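Local coordinates for protein octenoyl-CoA reductase/carboxylase (Streptomyces sp., PDB 4A0S) that reductively carboxylates 2-octenoyl-CoA with NADPH, supplying an alkylmalonyl-CoA extender unit for cinnabaramide polyketide biosynthesis, at residues Ile87-Phe90 against His91-Lys94; Leu93-Asn96 against Ala97-Gly100; Gln161-Trp164 against Gly165-Thr168. One frame throughout, in Å; residues are numbered along the deposited sequence.

Contact 1 (Ile87-Phe90 against His91-Lys94); sequences IPTF and HFLK. With CO8 (octanoyl-coenzyme A), chain E.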
# COMPACT_ATOMS: atom_id res chain seq x y z
N ILE A 87 -18.49 2.94 28.77
CA ILE A 87 -17.86 2.52 30.00
C ILE A 87 -17.32 3.78 30.66
O ILE A 87 -16.68 4.59 29.99
CB ILE A 87 -16.67 1.58 29.74
CG1 ILE A 87 -17.14 0.25 29.13
CG2 ILE A 87 -15.85 1.36 31.02
CD1 ILE A 87 -16.12 -0.37 28.19
N PRO A 88 -17.56 3.95 31.97
CA PRO A 88 -17.07 5.12 32.69
C PRO A 88 -15.58 5.31 32.44
O PRO A 88 -14.83 4.35 32.52
CB PRO A 88 -17.29 4.74 34.16
CG PRO A 88 -18.40 3.79 34.14
CD PRO A 88 -18.27 3.01 32.86
N THR A 89 -15.18 6.54 32.12
CA THR A 89 -13.77 6.84 31.86
C THR A 89 -12.85 6.48 33.02
O THR A 89 -11.68 6.18 32.83
CB THR A 89 -13.54 8.31 31.49
OG1 THR A 89 -14.18 9.16 32.45
CG2 THR A 89 -14.09 8.61 30.12
N PHE A 90 -13.39 6.48 34.24
CA PHE A 90 -12.56 6.10 35.39
C PHE A 90 -11.96 4.70 35.25
O PHE A 90 -10.85 4.46 35.72
CB PHE A 90 -13.35 6.29 36.67
CG PHE A 90 -13.65 7.73 36.93
CD1 PHE A 90 -12.71 8.54 37.55
CD2 PHE A 90 -14.83 8.30 36.50
CE1 PHE A 90 -12.95 9.87 37.77
CE2 PHE A 90 -15.09 9.65 36.71
CZ PHE A 90 -14.13 10.43 37.35
N HIS A 91 -12.67 3.81 34.58
CA HIS A 91 -12.14 2.48 34.30
C HIS A 91 -10.89 2.61 33.42
O HIS A 91 -9.91 1.89 33.63
CB HIS A 91 -13.18 1.60 33.61
CG HIS A 91 -12.63 0.33 33.06
ND1 HIS A 91 -12.25 -0.74 33.86
CD2 HIS A 91 -12.37 -0.05 31.78
CE1 HIS A 91 -11.79 -1.72 33.10
NE2 HIS A 91 -11.85 -1.33 31.84
N PHE A 92 -10.92 3.54 32.46
CA PHE A 92 -9.76 3.78 31.59
C PHE A 92 -8.61 4.42 32.34
O PHE A 92 -7.45 4.04 32.14
CB PHE A 92 -10.14 4.62 30.37
CG PHE A 92 -11.35 4.11 29.65
CD1 PHE A 92 -11.50 2.75 29.39
CD2 PHE A 92 -12.35 4.99 29.26
CE1 PHE A 92 -12.64 2.28 28.74
CE2 PHE A 92 -13.50 4.53 28.60
CZ PHE A 92 -13.64 3.17 28.35
N LEU A 93 -8.95 5.35 33.21
CA LEU A 93 -7.96 6.05 34.01
C LEU A 93 -7.24 5.03 34.88
O LEU A 93 -6.03 5.09 35.04
CB LEU A 93 -8.62 7.15 34.84
CG LEU A 93 -9.27 8.29 34.06
CD1 LEU A 93 -9.85 9.32 35.01
CD2 LEU A 93 -8.30 8.94 33.09
N LYS A 94 -8.00 4.08 35.41
CA LYS A 94 -7.42 3.05 36.26
C LYS A 94 -6.55 2.09 35.46
O LYS A 94 -5.49 1.68 35.92
CB LYS A 94 -8.52 2.32 37.02
CG LYS A 94 -9.14 3.17 38.12
CD LYS A 94 -10.12 2.39 38.99
CE LYS A 94 -10.30 3.11 40.34
NZ LYS A 94 -9.05 3.22 41.17
N1A CO8 E . -18.67 0.67 35.35
C2A CO8 E . -17.41 0.35 35.64
N3A CO8 E . -16.70 -0.45 34.85
C4A CO8 E . -17.27 -0.95 33.73
C5A CO8 E . -18.58 -0.64 33.39
C6A CO8 E . -19.29 0.20 34.24
N6A CO8 E . -20.55 0.53 33.95
N7A CO8 E . -18.87 -1.27 32.24
C8A CO8 E . -17.78 -1.95 31.87
N9A CO8 E . -16.81 -1.76 32.78
C1B CO8 E . -15.43 -2.32 32.79
C2B CO8 E . -15.43 -3.79 33.21
O2B CO8 E . -14.29 -4.07 34.06
C3B CO8 E . -15.30 -4.49 31.86
O3B CO8 E . -14.70 -5.77 32.01
P3B CO8 E . -15.71 -7.03 31.94
O7A CO8 E . -15.43 -7.91 33.28
O8A CO8 E . -17.26 -6.52 32.19
O9A CO8 E . -15.59 -7.77 30.67
C4B CO8 E . -14.38 -3.55 31.08
O4B CO8 E . -14.82 -2.24 31.46
C5B CO8 E . -14.67 -3.60 29.57
O5B CO8 E . -13.87 -2.60 28.90
P1A CO8 E . -12.26 -2.83 28.72
O1A CO8 E . -11.70 -1.49 27.92
O2A CO8 E . -11.50 -2.98 30.01
O3A CO8 E . -12.09 -4.22 27.86
P2A CO8 E . -12.02 -4.43 26.24
O4A CO8 E . -12.81 -5.78 25.91
O5A CO8 E . -10.62 -4.45 25.69
O6A CO8 E . -12.91 -3.24 25.57
CBP CO8 E . -13.44 -1.41 24.01
CCP CO8 E . -12.49 -2.58 24.36
CDP CO8 E . -14.76 -2.06 23.55
CEP CO8 E . -12.83 -0.66 22.83
CAP CO8 E . -13.64 -0.49 25.26
OAP CO8 E . -12.38 -0.07 25.87
C9P CO8 E . -14.56 0.74 25.01
O9P CO8 E . -15.78 0.57 24.92
N8P CO8 E . -13.96 1.95 24.93
C7P CO8 E . -14.73 3.22 24.78
C6P CO8 E . -14.76 3.81 23.35
C5P CO8 E . -16.18 4.33 23.05
O5P CO8 E . -17.13 3.55 23.04
N4P CO8 E . -16.43 5.64 22.96
C3P CO8 E . -15.52 6.76 22.78
C2P CO8 E . -15.87 7.20 21.35
S1P CO8 E . -14.42 7.15 20.24
C1' CO8 E . -14.09 8.85 20.20
O1' CO8 E . -14.96 9.72 20.37
C2' CO8 E . -12.75 9.15 20.00
C3' CO8 E . -12.27 10.43 19.92
C4' CO8 E . -10.91 10.63 19.68
C5' CO8 E . -10.00 9.43 19.91
C6' CO8 E . -8.57 9.98 19.73
C7' CO8 E . -7.60 8.83 19.69
C8' CO8 E . -6.19 9.41 19.66
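Thr89 O receives two amide donors from the following turn. Leu93 N lies 2.9 Å from Thr89 O with an N-H...O angle of 158°, whereas Phe92 N reaches the same oxygen through a weak, bent bond. With Lys94 N on Phe90 O and His91 N on Pro88 O, these bonds start helix 89-97.

The side chains divide between the protein interior and the ligand. Those of Leu93 and Phe90 lie side by side, Leu93 CD1 3.9 Å from Phe90 CD1. The Phe92 and Thr89 side chains cross at about a right angle, and Phe92 CZ meets Ile87 CB at 3.7 Å; Thr89 OG1 is bonded to His111. His91 CG lies opposite its own amide nitrogen (chi1 169°), which carries the imidazole out to octanoyl-coenzyme A. There ribose O4B stands 3.1 Å above one ring face, offset to the rim. His91 NE2 donates to phosphate O2A at a nominal 2.5 Å, a doubtfully short length although the angle, 161°, is good. Arg286, Arg293 and Tyr349 of the second subunit also bond the coenzyme.

Ile87 CG1, 3.6 Å from adenine C8A, and Pro88 CD, 3.3 Å from C6A, imply apolar support for the base, while the His91 bond is consistent with a part in holding the diphosphate.

Contact 2 (Leu93-Asn96 against Ala97-Gly100); sequences LKQN and ARQG. With CO8 (octanoyl-coenzyme A), chain E.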
# COMPACT_ATOMS: atom_id res chain seq x y z
N LEU A 93 -8.95 5.35 33.21
CA LEU A 93 -7.96 6.05 34.01
C LEU A 93 -7.24 5.03 34.88
O LEU A 93 -6.03 5.09 35.04
CB LEU A 93 -8.62 7.15 34.84
CG LEU A 93 -9.27 8.29 34.06
CD1 LEU A 93 -9.85 9.32 35.01
CD2 LEU A 93 -8.30 8.94 33.09
N LYS A 94 -8.00 4.08 35.41
CA LYS A 94 -7.42 3.05 36.26
C LYS A 94 -6.55 2.09 35.46
O LYS A 94 -5.49 1.68 35.92
CB LYS A 94 -8.52 2.32 37.02
CG LYS A 94 -9.14 3.17 38.12
CD LYS A 94 -10.12 2.39 38.99
CE LYS A 94 -10.30 3.11 40.34
NZ LYS A 94 -9.05 3.22 41.17
N GLN A 95 -7.00 1.74 34.26
CA GLN A 95 -6.22 0.90 33.36
C GLN A 95 -4.92 1.63 33.01
O GLN A 95 -3.85 1.04 33.01
CB GLN A 95 -6.99 0.63 32.07
CG GLN A 95 -8.10 -0.41 32.16
CD GLN A 95 -8.68 -0.76 30.79
OE1 GLN A 95 -9.25 0.10 30.10
NE2 GLN A 95 -8.53 -2.03 30.39
N ASN A 96 -5.06 2.90 32.67
CA ASN A 96 -3.94 3.76 32.38
C ASN A 96 -2.95 3.71 33.56
O ASN A 96 -1.78 3.35 33.39
CB ASN A 96 -4.47 5.18 32.14
CG ASN A 96 -3.40 6.17 31.71
OD1 ASN A 96 -2.19 5.96 31.90
ND2 ASN A 96 -3.85 7.28 31.12
N ALA A 97 -3.45 4.00 34.76
CA ALA A 97 -2.63 4.03 35.97
C ALA A 97 -1.98 2.70 36.34
O ALA A 97 -0.98 2.68 37.06
CB ALA A 97 -3.44 4.53 37.13
N ARG A 98 -2.51 1.59 35.83
CA ARG A 98 -1.97 0.27 36.16
C ARG A 98 -0.59 0.06 35.55
O ARG A 98 0.13 -0.88 35.92
CB ARG A 98 -2.93 -0.84 35.72
CG ARG A 98 -3.99 -1.19 36.75
CD ARG A 98 -5.00 -2.15 36.14
NE ARG A 98 -6.37 -1.68 36.34
CZ ARG A 98 -7.35 -1.83 35.46
NH1 ARG A 98 -7.11 -2.43 34.30
NH2 ARG A 98 -8.57 -1.36 35.72
N GLN A 99 -0.23 0.94 34.62
CA GLN A 99 1.10 0.91 34.00
C GLN A 99 2.19 1.30 34.98
O GLN A 99 3.37 1.03 34.73
CB GLN A 99 1.17 1.91 32.86
CG GLN A 99 0.31 1.66 31.65
CD GLN A 99 0.57 2.75 30.66
OE1 GLN A 99 1.60 2.73 29.96
NE2 GLN A 99 -0.28 3.76 30.65
N GLY A 100 1.81 1.97 36.06
CA GLY A 100 2.76 2.42 37.06
C GLY A 100 3.51 3.67 36.63
O GLY A 100 3.19 4.29 35.60
N1A CO8 E . -18.67 0.67 35.35
C2A CO8 E . -17.41 0.35 35.64
N3A CO8 E . -16.70 -0.45 34.85
C4A CO8 E . -17.27 -0.95 33.73
C5A CO8 E . -18.58 -0.64 33.39
C6A CO8 E . -19.29 0.20 34.24
N6A CO8 E . -20.55 0.53 33.95
N7A CO8 E . -18.87 -1.27 32.24
C8A CO8 E . -17.78 -1.95 31.87
N9A CO8 E . -16.81 -1.76 32.78
C1B CO8 E . -15.43 -2.32 32.79
C2B CO8 E . -15.43 -3.79 33.21
O2B CO8 E . -14.29 -4.07 34.06
C3B CO8 E . -15.30 -4.49 31.86
O3B CO8 E . -14.70 -5.77 32.01
P3B CO8 E . -15.71 -7.03 31.94
O7A CO8 E . -15.43 -7.91 33.28
O8A CO8 E . -17.26 -6.52 32.19
O9A CO8 E . -15.59 -7.77 30.67
C4B CO8 E . -14.38 -3.55 31.08
O4B CO8 E . -14.82 -2.24 31.46
C5B CO8 E . -14.67 -3.60 29.57
O5B CO8 E . -13.87 -2.60 28.90
P1A CO8 E . -12.26 -2.83 28.72
O1A CO8 E . -11.70 -1.49 27.92
O2A CO8 E . -11.50 -2.98 30.01
O3A CO8 E . -12.09 -4.22 27.86
P2A CO8 E . -12.02 -4.43 26.24
O4A CO8 E . -12.81 -5.78 25.91
O5A CO8 E . -10.62 -4.45 25.69
O6A CO8 E . -12.91 -3.24 25.57
CBP CO8 E . -13.44 -1.41 24.01
CCP CO8 E . -12.49 -2.58 24.36
CDP CO8 E . -14.76 -2.06 23.55
CEP CO8 E . -12.83 -0.66 22.83
CAP CO8 E . -13.64 -0.49 25.26
OAP CO8 E . -12.38 -0.07 25.87
C9P CO8 E . -14.56 0.74 25.01
O9P CO8 E . -15.78 0.57 24.92
N8P CO8 E . -13.96 1.95 24.93
C7P CO8 E . -14.73 3.22 24.78
C6P CO8 E . -14.76 3.81 23.35
C5P CO8 E . -16.18 4.33 23.05
O5P CO8 E . -17.13 3.55 23.04
N4P CO8 E . -16.43 5.64 22.96
C3P CO8 E . -15.52 6.76 22.78
C2P CO8 E . -15.87 7.20 21.35
S1P CO8 E . -14.42 7.15 20.24
C1' CO8 E . -14.09 8.85 20.20
O1' CO8 E . -14.96 9.72 20.37
C2' CO8 E . -12.75 9.15 20.00
C3' CO8 E . -12.27 10.43 19.92
C4' CO8 E . -10.91 10.63 19.68
C5' CO8 E . -10.00 9.43 19.91
C6' CO8 E . -8.57 9.98 19.73
C7' CO8 E . -7.60 8.83 19.69
C8' CO8 E . -6.19 9.41 19.66
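The C-terminal end of helix 89-97 runs into a type I beta turn from Ala97 to Gly100, and Leu93, Lys94, Gln95 and Asn96 supply the carbonyls that meet it. Ala97 N closes the last regular turn on Leu93 O at 2.8 Å, with an N-H...O angle of 163°. Arg98 N then bonds Gln95 O, three residues back, at 3.2 Å and 138°, and Lys94 O only weakly, evidence that the helical pattern is giving way.

Asn96 O holds two donors from one residue: Gln99 N at 3.1 Å and Gln99 NE2 at 3.2 Å approach it from opposite faces of the carbonyl plane. Gln99 thus uses both its backbone and its side-chain amide to hold this helix end, while Asn96 ND2 bonds Glu167 O.

Arg98 bends at chi3 and folds back along the helix, laying one face of its guanidinium over Gln95 CA, 3.5 Å above the plane. Arg98 NH1 packs tightly against Gln95 CG, at 3.1 Å. The Gln95 chain extends beyond CG toward the diphosphate of octanoyl-coenzyme A, placing Gln95 NE2 3.1 Å from its O2A. Gly100, at a positive phi of 78°, ends the turn with Gly100 N bonded 3.0 Å from Ala97 O.

Contact 3 (Gln161-Trp164 against Gly165-Thr168); sequences QRAW and GFET. With CO8 (octanoyl-coenzyme A), chain E.
Ala163 is gripped through both its N-H and its carbonyl by the residues that follow it, and this is the tight part of the contact. Glu167 N reaches Ala163 O at 2.9 Å, in the carbonyl plane, and Phe166 N binds the same oxygen from a tilted position; Thr168 N adds a weak third bond. In return, Ala163 N donates to Glu167 OE1 at 2.7 Å, nearly along the C-O axis and with an N-H...O angle of 159°. The bend of Glu167 at chi2 brings the carboxylate back over the strand. Gly165, with phi at 74°, lets the chain reverse, and its N bonds Thr168 OG1 at 3.0 Å, the hydroxyl that also lies 3.3 Å from Trp164 CD1.

Arg162 joins this packing through its aliphatic part: Arg162 CG meets Glu167 CB at 3.7 Å, while the guanidinium pairs with Glu160 and not with the Glu167 carboxylate.

The looser side is bridged by a water. It donates to Glu167 OE1 at 2.7 Å and accepts from Gln161 NE2, so OE1 is held by both a backbone amide and a water. Beyond it runs octanoyl-coenzyme A: Ala163 CB touches its acyl C6', and the Phe166 ring approaches C3P of the pantetheine arm with Phe166 CZ at 3.6 Å. Phe92 meets that ring as well.

The backbone angles and the Phe166 N to Ala163 O bond define a type II beta turn from Ala163 to Phe166, which here leaves the short strand 162-163 and borders the pantetheine arm and acyl tail of the bound ligand.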
# COMPACT_ATOMS: atom_id res chain seq x y z
N GLN A 161 -1.86 3.38 23.36
CA GLN A 161 -2.44 4.54 22.72
C GLN A 161 -3.70 4.90 23.47
O GLN A 161 -4.55 4.05 23.69
CB GLN A 161 -2.75 4.30 21.25
CG GLN A 161 -3.53 5.43 20.60
CD GLN A 161 -5.04 5.34 20.85
OE1 GLN A 161 -5.67 4.32 20.55
NE2 GLN A 161 -5.61 6.41 21.38
N ARG A 162 -3.78 6.15 23.88
CA ARG A 162 -4.95 6.68 24.56
C ARG A 162 -5.41 7.99 23.95
O ARG A 162 -4.65 8.64 23.22
CB ARG A 162 -4.67 6.83 26.05
CG ARG A 162 -4.57 5.49 26.75
CD ARG A 162 -4.38 5.64 28.27
NE ARG A 162 -4.41 4.32 28.87
CZ ARG A 162 -3.40 3.46 28.83
NH1 ARG A 162 -2.25 3.80 28.24
NH2 ARG A 162 -3.53 2.25 29.38
N ALA A 163 -6.66 8.34 24.23
CA ALA A 163 -7.24 9.61 23.84
C ALA A 163 -7.16 10.53 25.03
O ALA A 163 -7.79 10.31 26.07
CB ALA A 163 -8.69 9.44 23.40
N TRP A 164 -6.35 11.56 24.87
CA TRP A 164 -6.23 12.63 25.83
C TRP A 164 -7.59 13.10 26.35
O TRP A 164 -8.50 13.36 25.56
CB TRP A 164 -5.54 13.78 25.14
CG TRP A 164 -5.21 14.85 26.06
CD1 TRP A 164 -4.55 14.73 27.24
CD2 TRP A 164 -5.46 16.24 25.87
NE1 TRP A 164 -4.40 15.96 27.82
CE2 TRP A 164 -4.95 16.91 26.99
CE3 TRP A 164 -6.09 16.97 24.87
CZ2 TRP A 164 -5.04 18.29 27.14
CZ3 TRP A 164 -6.17 18.35 25.01
CH2 TRP A 164 -5.64 19.00 26.14
N GLY A 165 -7.71 13.18 27.68
CA GLY A 165 -8.95 13.64 28.31
C GLY A 165 -10.09 12.65 28.27
O GLY A 165 -11.19 12.96 28.72
N PHE A 166 -9.84 11.45 27.74
CA PHE A 166 -10.83 10.40 27.71
C PHE A 166 -10.31 9.14 28.40
O PHE A 166 -10.87 8.71 29.39
CB PHE A 166 -11.31 10.10 26.28
CG PHE A 166 -12.39 9.08 26.22
CD1 PHE A 166 -13.69 9.39 26.61
CD2 PHE A 166 -12.11 7.79 25.81
CE1 PHE A 166 -14.70 8.44 26.57
CE2 PHE A 166 -13.12 6.82 25.76
CZ PHE A 166 -14.42 7.15 26.15
N GLU A 167 -9.23 8.56 27.89
CA GLU A 167 -8.51 7.52 28.64
C GLU A 167 -7.34 8.11 29.42
O GLU A 167 -6.58 7.37 30.05
CB GLU A 167 -7.99 6.42 27.71
CG GLU A 167 -9.06 5.55 27.10
CD GLU A 167 -9.33 5.86 25.65
OE1 GLU A 167 -8.54 6.64 25.07
OE2 GLU A 167 -10.31 5.32 25.08
N THR A 168 -7.18 9.42 29.36
CA THR A 168 -6.19 10.07 30.19
C THR A 168 -6.85 11.18 30.94
O THR A 168 -7.88 11.70 30.54
CB THR A 168 -4.99 10.69 29.41
OG1 THR A 168 -5.31 11.99 28.93
CG2 THR A 168 -4.52 9.78 28.28
N1A CO8 E . -18.67 0.67 35.35
C2A CO8 E . -17.41 0.35 35.64
N3A CO8 E . -16.70 -0.45 34.85
C4A CO8 E . -17.27 -0.95 33.73
C5A CO8 E . -18.58 -0.64 33.39
C6A CO8 E . -19.29 0.20 34.24
N6A CO8 E . -20.55 0.53 33.95
N7A CO8 E . -18.87 -1.27 32.24
C8A CO8 E . -17.78 -1.95 31.87
N9A CO8 E . -16.81 -1.76 32.78
C1B CO8 E . -15.43 -2.32 32.79
C2B CO8 E . -15.43 -3.79 33.21
O2B CO8 E . -14.29 -4.07 34.06
C3B CO8 E . -15.30 -4.49 31.86
O3B CO8 E . -14.70 -5.77 32.01
P3B CO8 E . -15.71 -7.03 31.94
O7A CO8 E . -15.43 -7.91 33.28
O8A CO8 E . -17.26 -6.52 32.19
O9A CO8 E . -15.59 -7.77 30.67
C4B CO8 E . -14.38 -3.55 31.08
O4B CO8 E . -14.82 -2.24 31.46
C5B CO8 E . -14.67 -3.60 29.57
O5B CO8 E . -13.87 -2.60 28.90
P1A CO8 E . -12.26 -2.83 28.72
O1A CO8 E . -11.70 -1.49 27.92
O2A CO8 E . -11.50 -2.98 30.01
O3A CO8 E . -12.09 -4.22 27.86
P2A CO8 E . -12.02 -4.43 26.24
O4A CO8 E . -12.81 -5.78 25.91
O5A CO8 E . -10.62 -4.45 25.69
O6A CO8 E . -12.91 -3.24 25.57
CBP CO8 E . -13.44 -1.41 24.01
CCP CO8 E . -12.49 -2.58 24.36
CDP CO8 E . -14.76 -2.06 23.55
CEP CO8 E . -12.83 -0.66 22.83
CAP CO8 E . -13.64 -0.49 25.26
OAP CO8 E . -12.38 -0.07 25.87
C9P CO8 E . -14.56 0.74 25.01
O9P CO8 E . -15.78 0.57 24.92
N8P CO8 E . -13.96 1.95 24.93
C7P CO8 E . -14.73 3.22 24.78
C6P CO8 E . -14.76 3.81 23.35
C5P CO8 E . -16.18 4.33 23.05
O5P CO8 E . -17.13 3.55 23.04
N4P CO8 E . -16.43 5.64 22.96
C3P CO8 E . -15.52 6.76 22.78
C2P CO8 E . -15.87 7.20 21.35
S1P CO8 E . -14.42 7.15 20.24
C1' CO8 E . -14.09 8.85 20.20
O1' CO8 E . -14.96 9.72 20.37
C2' CO8 E . -12.75 9.15 20.00
C3' CO8 E . -12.27 10.43 19.92
C4' CO8 E . -10.91 10.63 19.68
C5' CO8 E . -10.00 9.43 19.91
C6' CO8 E . -8.57 9.98 19.73
C7' CO8 E . -7.60 8.83 19.69
C8' CO8 E . -6.19 9.41 19.66
O HOH W 1 -8.31 5.71 22.57

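All three contacts belong to the GroES-like part of the chain and lie on one side of the chain's centre. Contacts 1 and 2 overlap along the chain at Leu93 and Lys94 and follow helix 89-97 from its start to its end, their centres about 9 Å apart. Contact 3, its centre about 10 Å and 11 Å from those of contacts 1 and 2, comes later, on strand 162-163 and the loop after it. It packs back on the helix: Thr89 CG2 lies 3.3 Å from Phe166 O, and Leu93 CD2 3.4 Å from Thr168 C. All three touch octanoyl-coenzyme A, so helix and loop together form one wall of its site, nucleotide end to acyl tail.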